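Local coordinates for melanin biosynthesis protein TyrA, putative (Shewanella oneidensis, PDB 2IIZ) that binds heme b and probably acts as a dye-decolorizing heme peroxidase, at residues D53-S58 / Y112-L117; K84-M89 / A96-Y101; Y180-K185 / D266-M271. All coordinates share one frame; numbering follows the deposited sequence.

Contacts 2 and 3 form one continuous region beside the heme, whereas contact 1 lies well apart from it. The centres of contacts 2 and 3 are about 9 Å apart, and they touch directly where Phe86 CE1 comes to 3.5 Å from Phe268 CZ, joining a loop of the N-terminal half to the heme-side helix of the C-terminal half. Contact 3 reaches the heme itself, while in contact 2 the side chain of Phe86 stays about 8 Å from it. Contact 1, about 32 Å from contact 2 and 28 Å from contact 3 between centres, ties the turn after helix 34-54 to helix 112-125 in the N-terminal half, near the second subunit.

Contact 1. Residues D53-S58 / Y112-L117; sequences DQYSDS and YDILHL. With EDO (1,2-ethanediol), chain E.
Ile114 lays both of its methyls on one face of the Tyr55 ring, CG2 over the centre and CD1 displaced toward the CD1 corner. Its CG2 sits 3.9 Å from the centroid of the Tyr55 ring and only 12° off the ring normal, a CH-pi contact centred on the face. The opposite face carries CG of Gln54, 4.2 Å above the ring plane, which leaves the phenol sandwiched between its own neighbour and the facing helix. Tyr55 takes this place because its CG lies anti to the carbonyl carbon (chi1 -63°), swinging the ring toward segment 112-117 just where the chain leaves helix 34-54.

The longer branch of Ile114 runs on over the same face. With CD1 extended from the backbone (chi2 170°), this methyl lies 3.8 Å from Tyr55 CD1 and also packs 3.7 Å from Ser58 OG. One isoleucine thus bridges the helix end and the turn that follows it, and the backbone of Ser58 is bonded in turn to Asp110. At the far end of the phenol, Leu117 comes in at about a right angle and brings CD2 to 3.9 Å from Tyr55 OH, a purely van der Waals touch.

At the beginning of helix 112-125 a 1,2-ethanediol molecule, probably from the crystallisation liquor, accepts a weak hydrogen bond at O1 from Asp113 N (3.1 Å). The Asp113 carboxylate forms a salt bridge with Arg111 and accepts a hydrogen bond from the backbone N of Met142 of the second subunit, a residue that also packs on Ile114.

Strands 21-29, 61-67, 103-109 and 130-139 with helices 34-54 and 112-125 follow the beta-alpha-beta-beta-alpha-beta order of a ferredoxin-like fold, in which this contact joins the end of the first helix to the start of the second.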
loop_
_atom_site.group_PDB
_atom_site.type_symbol
_atom_site.label_atom_id
_atom_site.label_comp_id
_atom_site.label_asym_id
_atom_site.label_seq_id
_atom_site.Cartn_x
_atom_site.Cartn_y
_atom_site.Cartn_z
ATOM N N ASP A 53 1.620 5.171 -23.193
ATOM C CA ASP A 53 2.700 4.796 -24.091
ATOM C C ASP A 53 4.063 4.676 -23.346
ATOM O O ASP A 53 4.786 3.691 -23.520
ATOM C CB ASP A 53 2.802 5.805 -25.227
ATOM C CG ASP A 53 1.582 5.785 -26.162
ATOM O OD1 ASP A 53 1.108 4.697 -26.559
ATOM O OD2 ASP A 53 1.093 6.877 -26.514
ATOM N N GLN A 54 4.420 5.664 -22.528
ATOM C CA GLN A 54 5.725 5.631 -21.858
ATOM C C GLN A 54 5.891 4.338 -21.048
ATOM O O GLN A 54 6.959 3.713 -21.070
ATOM C CB GLN A 54 5.902 6.840 -20.935
ATOM C CG GLN A 54 7.310 6.936 -20.330
ATOM C CD GLN A 54 7.520 8.204 -19.514
ATOM O OE1 GLN A 54 6.712 9.126 -19.557
ATOM N NE2 GLN A 54 8.613 8.251 -18.761
ATOM N N TYR A 55 4.822 3.958 -20.346
ATOM C CA TYR A 55 4.832 2.784 -19.474
ATOM C C TYR A 55 3.915 1.705 -20.036
ATOM O O TYR A 55 3.094 1.146 -19.324
ATOM C CB TYR A 55 4.420 3.174 -18.045
ATOM C CG TYR A 55 5.384 4.152 -17.367
ATOM C CD1 TYR A 55 6.727 3.831 -17.187
ATOM C CD2 TYR A 55 4.951 5.389 -16.905
ATOM C CE1 TYR A 55 7.621 4.727 -16.564
ATOM C CE2 TYR A 55 5.836 6.284 -16.282
ATOM C CZ TYR A 55 7.164 5.953 -16.115
ATOM O OH TYR A 55 8.027 6.862 -15.494
ATOM N N SER A 56 4.057 1.419 -21.324
ATOM C CA SER A 56 3.268 0.361 -21.973
ATOM C C SER A 56 3.706 -0.985 -21.431
ATOM O O SER A 56 2.905 -1.906 -21.263
ATOM C CB SER A 56 3.451 0.382 -23.488
ATOM O OG SER A 56 4.795 0.108 -23.847
ATOM N N ASP A 57 4.989 -1.075 -21.148
ATOM C CA ASP A 57 5.584 -2.268 -20.595
ATOM C C ASP A 57 4.818 -2.780 -19.368
ATOM O O ASP A 57 4.769 -3.986 -19.127
ATOM C CB ASP A 57 7.057 -1.983 -20.243
ATOM C CG ASP A 57 7.904 -3.240 -20.195
ATOM O OD1 ASP A 57 7.326 -4.345 -20.314
ATOM O OD2 ASP A 57 9.149 -3.119 -20.039
ATOM N N SER A 58 4.220 -1.868 -18.598
ATOM C CA SER A 58 3.502 -2.240 -17.370
ATOM C C SER A 58 2.052 -1.784 -17.421
ATOM O O SER A 58 1.456 -1.491 -16.391
ATOM C CB SER A 58 4.203 -1.628 -16.161
ATOM O OG SER A 58 4.037 -0.220 -16.119
ATOM N N TYR A 112 3.819 -1.079 -9.016
ATOM C CA TYR A 112 3.431 -0.206 -7.911
ATOM C C TYR A 112 4.406 0.922 -7.772
ATOM O O TYR A 112 4.034 2.007 -7.384
ATOM C CB TYR A 112 3.448 -1.052 -6.651
ATOM C CG TYR A 112 3.086 -0.433 -5.320
ATOM C CD1 TYR A 112 4.019 0.320 -4.599
ATOM C CD2 TYR A 112 1.820 -0.635 -4.756
ATOM C CE1 TYR A 112 3.693 0.871 -3.359
ATOM C CE2 TYR A 112 1.475 -0.087 -3.505
ATOM C CZ TYR A 112 2.416 0.666 -2.807
ATOM O OH TYR A 112 2.108 1.226 -1.566
ATOM N N ASP A 113 5.665 0.657 -8.090
ATOM C CA ASP A 113 6.682 1.672 -7.937
ATOM C C ASP A 113 6.412 2.830 -8.899
ATOM O O ASP A 113 6.615 4.002 -8.568
ATOM C CB ASP A 113 8.119 1.085 -8.036
ATOM C CG ASP A 113 8.411 0.288 -9.336
ATOM O OD1 ASP A 113 7.537 0.124 -10.237
ATOM O OD2 ASP A 113 9.588 -0.187 -9.441
ATOM N N ILE A 114 5.934 2.493 -10.087
ATOM C CA ILE A 114 5.643 3.489 -11.085
ATOM C C ILE A 114 4.453 4.353 -10.701
ATOM O O ILE A 114 4.426 5.533 -11.013
ATOM C CB ILE A 114 5.410 2.813 -12.441
ATOM C CG1 ILE A 114 6.760 2.393 -13.014
ATOM C CG2 ILE A 114 4.683 3.727 -13.395
ATOM C CD1 ILE A 114 6.634 1.505 -14.214
ATOM N N LEU A 115 3.468 3.772 -10.026
ATOM C CA LEU A 115 2.315 4.558 -9.529
ATOM C C LEU A 115 2.722 5.497 -8.385
ATOM O O LEU A 115 2.226 6.622 -8.268
ATOM C CB LEU A 115 1.217 3.629 -9.039
ATOM C CG LEU A 115 0.526 2.757 -10.081
ATOM C CD1 LEU A 115 -0.332 1.685 -9.402
ATOM C CD2 LEU A 115 -0.338 3.587 -11.007
ATOM N N HIS A 116 3.629 5.029 -7.535
ATOM C CA HIS A 116 4.120 5.866 -6.460
ATOM C C HIS A 116 4.758 7.082 -7.094
ATOM O O HIS A 116 4.475 8.200 -6.703
ATOM C CB HIS A 116 5.120 5.120 -5.605
ATOM C CG HIS A 116 5.495 5.845 -4.353
ATOM N ND1 HIS A 116 4.790 5.711 -3.177
ATOM C CD2 HIS A 116 6.505 6.711 -4.096
ATOM C CE1 HIS A 116 5.350 6.465 -2.249
ATOM N NE2 HIS A 116 6.392 7.080 -2.780
ATOM N N LEU A 117 5.616 6.850 -8.087
ATOM C CA LEU A 117 6.321 7.929 -8.776
ATOM C C LEU A 117 5.329 8.894 -9.435
ATOM O O LEU A 117 5.407 10.117 -9.263
ATOM C CB LEU A 117 7.267 7.321 -9.810
ATOM C CG LEU A 117 8.136 8.230 -10.693
ATOM C CD1 LEU A 117 9.461 7.557 -11.003
ATOM C CD2 LEU A 117 7.461 8.600 -12.001
HETATM C C1 EDO E . 6.792 -3.131 -8.554
HETATM O O1 EDO E . 6.950 -2.134 -7.526
HETATM C C2 EDO E . 5.569 -3.993 -8.216
HETATM O O2 EDO E . 5.074 -4.748 -9.339
#

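Contact 2. Residues K84-M89 / A96-Y101; sequences KPFPAM and APAIEY
The Phe86 ring lies against segment 96-101 with two carbonyl oxygens close by: Ala96 O sits at the edge, in the ring plane, whereas Pro97 O approaches obliquely, 3.4 Å from Phe86 CE2. One face is occupied by the next residue, Pro87, whose CD stands 3.3 Å above the plane and is offset toward the rim. Further out the ring packs on His182 and Gln184 of strand 179-188. At the root of the ring, Phe86 CB meets the methyl of Ala98 at 4.0 Å.

The polar clasp is the carboxylate of Glu100. A bend at chi2 (-81°) folds its end back toward segment 84-89, where OE2 takes the N-H of Phe86 on its syn lone pair in a short, almost straight bond (2.6 Å, 174°). The other oxygen, OE1, accepts from Ser298 N, so a single carboxylate holds the backbones of a loop and of strand 291-301. A leucine in place of Glu100 has no carboxylate, and the N-H groups of both Phe86 and Ser298 would probably be left without their acceptor, letting the loop drift from the strand.

Beyond an inverse gamma turn centred on Pro87, the two segments pair in regular fashion. The selenomethionine Met89 donates from N to Ala96 O (3.0 Å), and Ala96 N to Met89 O (2.7 Å). On the face these two residues share, Met89 CG rests 4.2 Å from Ala96 CB. This antiparallel hydrogen-bonded pair closes the base of the short beta-hairpin formed by strands 89-91 and 94-96.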
loop_
_atom_site.group_PDB
_atom_site.type_symbol
_atom_site.label_atom_id
_atom_site.label_comp_id
_atom_site.label_asym_id
_atom_site.label_seq_id
_atom_site.Cartn_x
_atom_site.Cartn_y
_atom_site.Cartn_z
ATOM N N LYS A 84 -25.102 14.949 -11.659
ATOM C CA LYS A 84 -25.693 15.257 -10.367
ATOM C C LYS A 84 -24.949 14.563 -9.215
ATOM O O LYS A 84 -24.128 13.650 -9.449
ATOM C CB LYS A 84 -27.184 14.879 -10.364
ATOM C CG LYS A 84 -27.504 13.390 -10.543
ATOM C CD LYS A 84 -29.018 13.212 -10.782
ATOM C CE LYS A 84 -29.411 11.740 -10.893
ATOM N N PRO A 85 -25.241 14.998 -7.966
ATOM C CA PRO A 85 -24.528 14.461 -6.805
ATOM C C PRO A 85 -24.784 12.970 -6.569
ATOM O O PRO A 85 -25.651 12.377 -7.208
ATOM C CB PRO A 85 -25.047 15.305 -5.642
ATOM C CG PRO A 85 -25.737 16.513 -6.286
ATOM C CD PRO A 85 -26.245 16.015 -7.579
ATOM N N PHE A 86 -24.021 12.374 -5.664
ATOM C CA PHE A 86 -24.173 10.967 -5.381
ATOM C C PHE A 86 -25.571 10.783 -4.851
ATOM O O PHE A 86 -26.048 11.611 -4.067
ATOM C CB PHE A 86 -23.143 10.477 -4.364
ATOM C CG PHE A 86 -23.210 8.993 -4.087
ATOM C CD1 PHE A 86 -22.536 8.090 -4.902
ATOM C CD2 PHE A 86 -23.949 8.501 -3.006
ATOM C CE1 PHE A 86 -22.597 6.714 -4.646
ATOM C CE2 PHE A 86 -24.017 7.126 -2.738
ATOM C CZ PHE A 86 -23.342 6.231 -3.551
ATOM N N PRO A 87 -26.243 9.703 -5.281
ATOM C CA PRO A 87 -27.626 9.509 -4.866
ATOM C C PRO A 87 -27.725 8.823 -3.480
ATOM O O PRO A 87 -27.945 7.611 -3.380
ATOM C CB PRO A 87 -28.187 8.642 -5.998
ATOM C CG PRO A 87 -27.000 7.771 -6.389
ATOM C CD PRO A 87 -25.775 8.613 -6.166
ATOM N N ALA A 88 -27.561 9.614 -2.423
ATOM C CA ALA A 88 -27.620 9.101 -1.053
ATOM C C ALA A 88 -28.860 8.235 -0.847
ATOM O O ALA A 88 -29.957 8.587 -1.290
ATOM C CB ALA A 88 -27.630 10.269 -0.039
HETATM N N MSE A 89 -28.690 7.104 -0.177
HETATM C CA MSE A 89 -29.850 6.335 0.252
HETATM C C MSE A 89 -29.537 5.406 1.424
HETATM O O MSE A 89 -28.380 5.088 1.700
HETATM C CB MSE A 89 -30.474 5.580 -0.931
HETATM C CG MSE A 89 -29.498 4.836 -1.820
HETATM SE SE MSE A 89 -30.405 3.930 -3.287
HETATM C CE MSE A 89 -30.107 5.208 -4.725
ATOM N N ALA A 96 -25.946 4.074 2.265
ATOM C CA ALA A 96 -25.109 4.532 1.162
ATOM C C ALA A 96 -25.002 6.050 1.282
ATOM O O ALA A 96 -25.832 6.781 0.718
ATOM C CB ALA A 96 -25.733 4.146 -0.164
ATOM N N PRO A 97 -23.983 6.529 2.021
ATOM C CA PRO A 97 -23.836 7.956 2.262
ATOM C C PRO A 97 -23.215 8.670 1.048
ATOM O O PRO A 97 -22.620 8.023 0.174
ATOM C CB PRO A 97 -22.907 8.013 3.484
ATOM C CG PRO A 97 -22.069 6.817 3.381
ATOM C CD PRO A 97 -22.906 5.755 2.667
ATOM N N ALA A 98 -23.371 9.989 1.011
ATOM C CA ALA A 98 -22.782 10.833 -0.002
ATOM C C ALA A 98 -21.708 11.662 0.661
ATOM O O ALA A 98 -21.942 12.295 1.692
ATOM C CB ALA A 98 -23.837 11.742 -0.622
ATOM N N ILE A 99 -20.529 11.640 0.052
ATOM C CA ILE A 99 -19.367 12.409 0.477
ATOM C C ILE A 99 -18.641 12.735 -0.819
ATOM O O ILE A 99 -18.006 11.866 -1.420
ATOM C CB ILE A 99 -18.454 11.595 1.414
ATOM C CG1 ILE A 99 -19.197 11.238 2.713
ATOM C CG2 ILE A 99 -17.203 12.390 1.768
ATOM C CD1 ILE A 99 -18.423 10.323 3.682
ATOM N N GLU A 100 -18.743 13.983 -1.248
ATOM C CA GLU A 100 -18.275 14.391 -2.552
ATOM C C GLU A 100 -16.905 15.021 -2.414
ATOM O O GLU A 100 -16.601 15.613 -1.362
ATOM C CB GLU A 100 -19.226 15.414 -3.157
ATOM C CG GLU A 100 -20.706 15.013 -3.112
ATOM C CD GLU A 100 -21.126 14.071 -4.211
ATOM O OE1 GLU A 100 -20.272 13.571 -4.979
ATOM O OE2 GLU A 100 -22.341 13.834 -4.303
ATOM N N TYR A 101 -16.101 14.882 -3.479
ATOM C CA TYR A 101 -14.759 15.474 -3.586
ATOM C C TYR A 101 -14.674 16.235 -4.908
ATOM O O TYR A 101 -15.288 15.818 -5.890
ATOM C CB TYR A 101 -13.664 14.396 -3.548
ATOM C CG TYR A 101 -13.751 13.500 -2.333
ATOM C CD1 TYR A 101 -13.219 13.904 -1.109
ATOM C CD2 TYR A 101 -14.371 12.246 -2.407
ATOM C CE1 TYR A 101 -13.299 13.086 0.012
ATOM C CE2 TYR A 101 -14.458 11.417 -1.297
ATOM C CZ TYR A 101 -13.919 11.844 -0.087
ATOM O OH TYR A 101 -13.998 11.036 1.022
#

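Contact 3. Residues Y180-K185 / D266-M271; sequences YIHVQK and DHFEKM. With HEM (protoporphyrin IX containing Fe), chain C.
Phe268 stacks on His182 in an offset pair, the ring centroids 4.6 Å apart and the planes only 10° from parallel. Starting from the helix, Phe268 CB passes 3.9 Å from His182 ND1, and CG continues along the same imidazole. With CG anti to the backbone N (chi1 163°), the ring leans toward the strand. On that flank CD2 lies 3.7 Å from His182 CG, and CE2 follows against CG and CB of the histidine. His182 CB itself is poised 3.9 Å from the Phe268 centroid, almost on the ring normal, adding a CH-pi contact to the stack.

Strand 179-188 and helix 266-276 belong to the C-terminal ferredoxin-like half of the DyP-type fold, in which strand and helix both border the heme pocket, and Phe268 touches strand and cofactor at once. Its other flank faces the cofactor: CD1 is 3.2 Å from CBC, the terminal carbon of a heme vinyl group, with CE1 nearly as close.

The tip, CZ, reaches Gln184 OE1 at 3.8 Å. That oxygen lies at the ring edge, near its plane, while the amide is turned almost perpendicular (88°) to the ring. Gln184 OE1 is hydrogen-bonded to the hydroxyl of Tyr186 and also borders the heme methyl CMC. One helical turn on, the extended selenomethionine Met271 sets CE 3.3 Å from the heme methyl CMD.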
loop_
_atom_site.group_PDB
_atom_site.type_symbol
_atom_site.label_atom_id
_atom_site.label_comp_id
_atom_site.label_asym_id
_atom_site.label_seq_id
_atom_site.Cartn_x
_atom_site.Cartn_y
_atom_site.Cartn_z
ATOM N N TYR A 180 -19.730 8.873 -16.771
ATOM C CA TYR A 180 -20.258 9.195 -15.439
ATOM C C TYR A 180 -19.697 8.209 -14.422
ATOM O O TYR A 180 -19.851 6.987 -14.564
ATOM C CB TYR A 180 -21.787 9.193 -15.416
ATOM C CG TYR A 180 -22.427 10.339 -16.190
ATOM C CD1 TYR A 180 -22.584 11.596 -15.618
ATOM C CD2 TYR A 180 -22.876 10.159 -17.494
ATOM C CE1 TYR A 180 -23.179 12.655 -16.339
ATOM C CE2 TYR A 180 -23.463 11.196 -18.211
ATOM C CZ TYR A 180 -23.614 12.443 -17.638
ATOM O OH TYR A 180 -24.207 13.467 -18.372
ATOM N N ILE A 181 -19.049 8.742 -13.395
ATOM C CA ILE A 181 -18.309 7.909 -12.462
ATOM C C ILE A 181 -18.869 7.998 -11.047
ATOM O O ILE A 181 -19.188 9.070 -10.572
ATOM C CB ILE A 181 -16.812 8.283 -12.524
ATOM C CG1 ILE A 181 -16.339 8.060 -13.971
ATOM C CG2 ILE A 181 -15.986 7.477 -11.509
ATOM C CD1 ILE A 181 -14.880 8.127 -14.179
ATOM N N HIS A 182 -18.991 6.856 -10.379
ATOM C CA HIS A 182 -19.428 6.822 -8.988
ATOM C C HIS A 182 -18.478 5.925 -8.208
ATOM O O HIS A 182 -18.081 4.852 -8.686
ATOM C CB HIS A 182 -20.842 6.285 -8.863
ATOM C CG HIS A 182 -21.887 7.173 -9.473
ATOM N ND1 HIS A 182 -22.356 6.995 -10.754
ATOM C CD2 HIS A 182 -22.550 8.244 -8.975
ATOM C CE1 HIS A 182 -23.265 7.919 -11.023
ATOM N NE2 HIS A 182 -23.401 8.690 -9.960
ATOM N N VAL A 183 -18.123 6.367 -7.010
ATOM C CA VAL A 183 -17.137 5.681 -6.209
ATOM C C VAL A 183 -17.739 5.443 -4.818
ATOM O O VAL A 183 -18.270 6.377 -4.184
ATOM C CB VAL A 183 -15.864 6.530 -6.142
ATOM C CG1 VAL A 183 -14.767 5.826 -5.377
ATOM C CG2 VAL A 183 -15.399 6.887 -7.557
ATOM N N GLN A 184 -17.669 4.192 -4.361
ATOM C CA GLN A 184 -18.072 3.832 -3.006
ATOM C C GLN A 184 -16.922 3.078 -2.378
ATOM O O GLN A 184 -16.512 2.051 -2.899
ATOM C CB GLN A 184 -19.304 2.925 -3.011
ATOM C CG GLN A 184 -20.585 3.559 -3.536
ATOM C CD GLN A 184 -21.820 2.752 -3.128
ATOM O OE1 GLN A 184 -22.189 1.781 -3.797
ATOM N NE2 GLN A 184 -22.454 3.148 -2.019
ATOM N N LYS A 185 -16.402 3.583 -1.269
ATOM C CA LYS A 185 -15.405 2.846 -0.503
ATOM C C LYS A 185 -16.145 1.906 0.444
ATOM O O LYS A 185 -16.721 2.363 1.441
ATOM C CB LYS A 185 -14.505 3.782 0.316
ATOM C CG LYS A 185 -13.333 3.034 1.006
ATOM C CD LYS A 185 -12.372 3.968 1.719
ATOM C CE LYS A 185 -12.865 4.353 3.104
ATOM N NZ LYS A 185 -11.843 5.146 3.857
ATOM N N ASP A 266 -27.911 7.056 -14.211
ATOM C CA ASP A 266 -29.029 6.402 -13.514
ATOM C C ASP A 266 -28.889 4.866 -13.480
ATOM O O ASP A 266 -29.559 4.191 -12.693
ATOM C CB ASP A 266 -30.411 6.889 -13.996
ATOM C CG ASP A 266 -30.517 6.982 -15.482
ATOM O OD1 ASP A 266 -29.621 6.423 -16.143
ATOM O OD2 ASP A 266 -31.489 7.608 -15.988
ATOM N N HIS A 267 -28.014 4.316 -14.313
ATOM C CA HIS A 267 -27.745 2.879 -14.267
ATOM C C HIS A 267 -27.235 2.432 -12.895
ATOM O O HIS A 267 -27.846 1.574 -12.260
ATOM C CB HIS A 267 -26.765 2.484 -15.360
ATOM C CG HIS A 267 -27.383 2.446 -16.716
ATOM N ND1 HIS A 267 -26.774 1.839 -17.791
ATOM C CD2 HIS A 267 -28.565 2.935 -17.172
ATOM C CE1 HIS A 267 -27.550 1.959 -18.854
ATOM N NE2 HIS A 267 -28.643 2.621 -18.507
ATOM N N PHE A 268 -26.129 3.016 -12.440
ATOM C CA PHE A 268 -25.624 2.751 -11.075
ATOM C C PHE A 268 -26.719 2.991 -10.021
ATOM O O PHE A 268 -26.852 2.220 -9.087
ATOM C CB PHE A 268 -24.417 3.633 -10.780
ATOM C CG PHE A 268 -24.076 3.756 -9.304
ATOM C CD1 PHE A 268 -23.292 2.808 -8.676
ATOM C CD2 PHE A 268 -24.539 4.833 -8.552
ATOM C CE1 PHE A 268 -22.978 2.926 -7.322
ATOM C CE2 PHE A 268 -24.225 4.949 -7.203
ATOM C CZ PHE A 268 -23.446 3.995 -6.595
ATOM N N GLU A 269 -27.500 4.057 -10.182
ATOM C CA GLU A 269 -28.500 4.427 -9.170
ATOM C C GLU A 269 -29.592 3.376 -9.045
ATOM O O GLU A 269 -29.885 2.881 -7.948
ATOM C CB GLU A 269 -29.132 5.788 -9.471
ATOM C CG GLU A 269 -29.929 6.332 -8.294
ATOM C CD GLU A 269 -30.675 7.631 -8.609
ATOM O OE1 GLU A 269 -30.091 8.529 -9.248
ATOM O OE2 GLU A 269 -31.857 7.747 -8.205
ATOM N N LYS A 270 -30.192 3.042 -10.173
ATOM C CA LYS A 270 -31.161 1.967 -10.216
ATOM C C LYS A 270 -30.626 0.671 -9.572
ATOM O O LYS A 270 -31.351 0.000 -8.838
ATOM C CB LYS A 270 -31.588 1.736 -11.664
ATOM C CG LYS A 270 -32.514 2.833 -12.207
ATOM C CD LYS A 270 -32.547 2.851 -13.732
ATOM C CE LYS A 270 -33.884 3.419 -14.277
ATOM N NZ LYS A 270 -34.375 4.574 -13.471
HETATM N N MSE A 271 -29.366 0.328 -9.841
HETATM C CA MSE A 271 -28.749 -0.860 -9.222
HETATM C C MSE A 271 -28.651 -0.699 -7.724
HETATM O O MSE A 271 -28.991 -1.606 -6.988
HETATM C CB MSE A 271 -27.351 -1.136 -9.782
HETATM C CG MSE A 271 -27.373 -1.844 -11.114
HETATM SE SE MSE A 271 -25.712 -1.661 -12.097
HETATM C CE MSE A 271 -26.140 -2.630 -13.605
HETATM C CHA HEM C . -21.556 -8.639 -9.985
HETATM C CHB HEM C . -19.084 -8.210 -5.873
HETATM C CHC HEM C . -20.889 -3.838 -5.163
HETATM C CHD HEM C . -22.918 -4.007 -9.506
HETATM C C1A HEM C . -20.752 -8.919 -8.912
HETATM C C2A HEM C . -20.081 -10.179 -8.673
HETATM C C3A HEM C . -19.397 -10.040 -7.524
HETATM C C4A HEM C . -19.616 -8.708 -7.026
HETATM C CMA HEM C . -18.520 -11.088 -6.819
HETATM C CAA HEM C . -20.161 -11.425 -9.590
HETATM C CBA HEM C . -19.041 -11.432 -10.650
HETATM C CGA HEM C . -19.356 -10.483 -11.785
HETATM O O1A HEM C . -18.716 -9.394 -11.881
HETATM O O2A HEM C . -20.250 -10.803 -12.615
HETATM C C1B HEM C . -19.376 -7.000 -5.326
HETATM C C2B HEM C . -18.867 -6.524 -4.058
HETATM C C3B HEM C . -19.373 -5.301 -3.861
HETATM C C4B HEM C . -20.203 -4.989 -5.000
HETATM C CMB HEM C . -17.916 -7.349 -3.160
HETATM C CAB HEM C . -19.174 -4.328 -2.688
HETATM C CBB HEM C . -19.029 -4.775 -1.449
HETATM C C1C HEM C . -21.612 -3.527 -6.272
HETATM C C2C HEM C . -22.358 -2.307 -6.433
HETATM C C3C HEM C . -22.929 -2.344 -7.640
HETATM C C4C HEM C . -22.540 -3.595 -8.263
HETATM C CMC HEM C . -22.428 -1.221 -5.348
HETATM C CAC HEM C . -23.835 -1.295 -8.311
HETATM C CBC HEM C . -24.222 -0.146 -7.740
HETATM C C1D HEM C . -22.723 -5.247 -10.048
HETATM C C2D HEM C . -23.142 -5.629 -11.371
HETATM C C3D HEM C . -22.718 -7.077 -11.522
HETATM C C4D HEM C . -22.087 -7.415 -10.272
HETATM C CMD HEM C . -23.875 -4.744 -12.402
HETATM C CAD HEM C . -22.912 -8.007 -12.731
HETATM C CBD HEM C . -24.167 -8.829 -12.484
HETATM C CGD HEM C . -24.628 -9.560 -13.723
HETATM O O1D HEM C . -24.442 -10.815 -13.777
HETATM O O2D HEM C . -25.175 -8.888 -14.636
HETATM N NA HEM C . -20.452 -8.036 -7.890
HETATM N NB HEM C . -20.190 -6.038 -5.884
HETATM N NC HEM C . -21.730 -4.302 -7.402
HETATM N ND HEM C . -22.107 -6.318 -9.431
HETATM FE FE HEM C . -21.267 -6.263 -7.538
#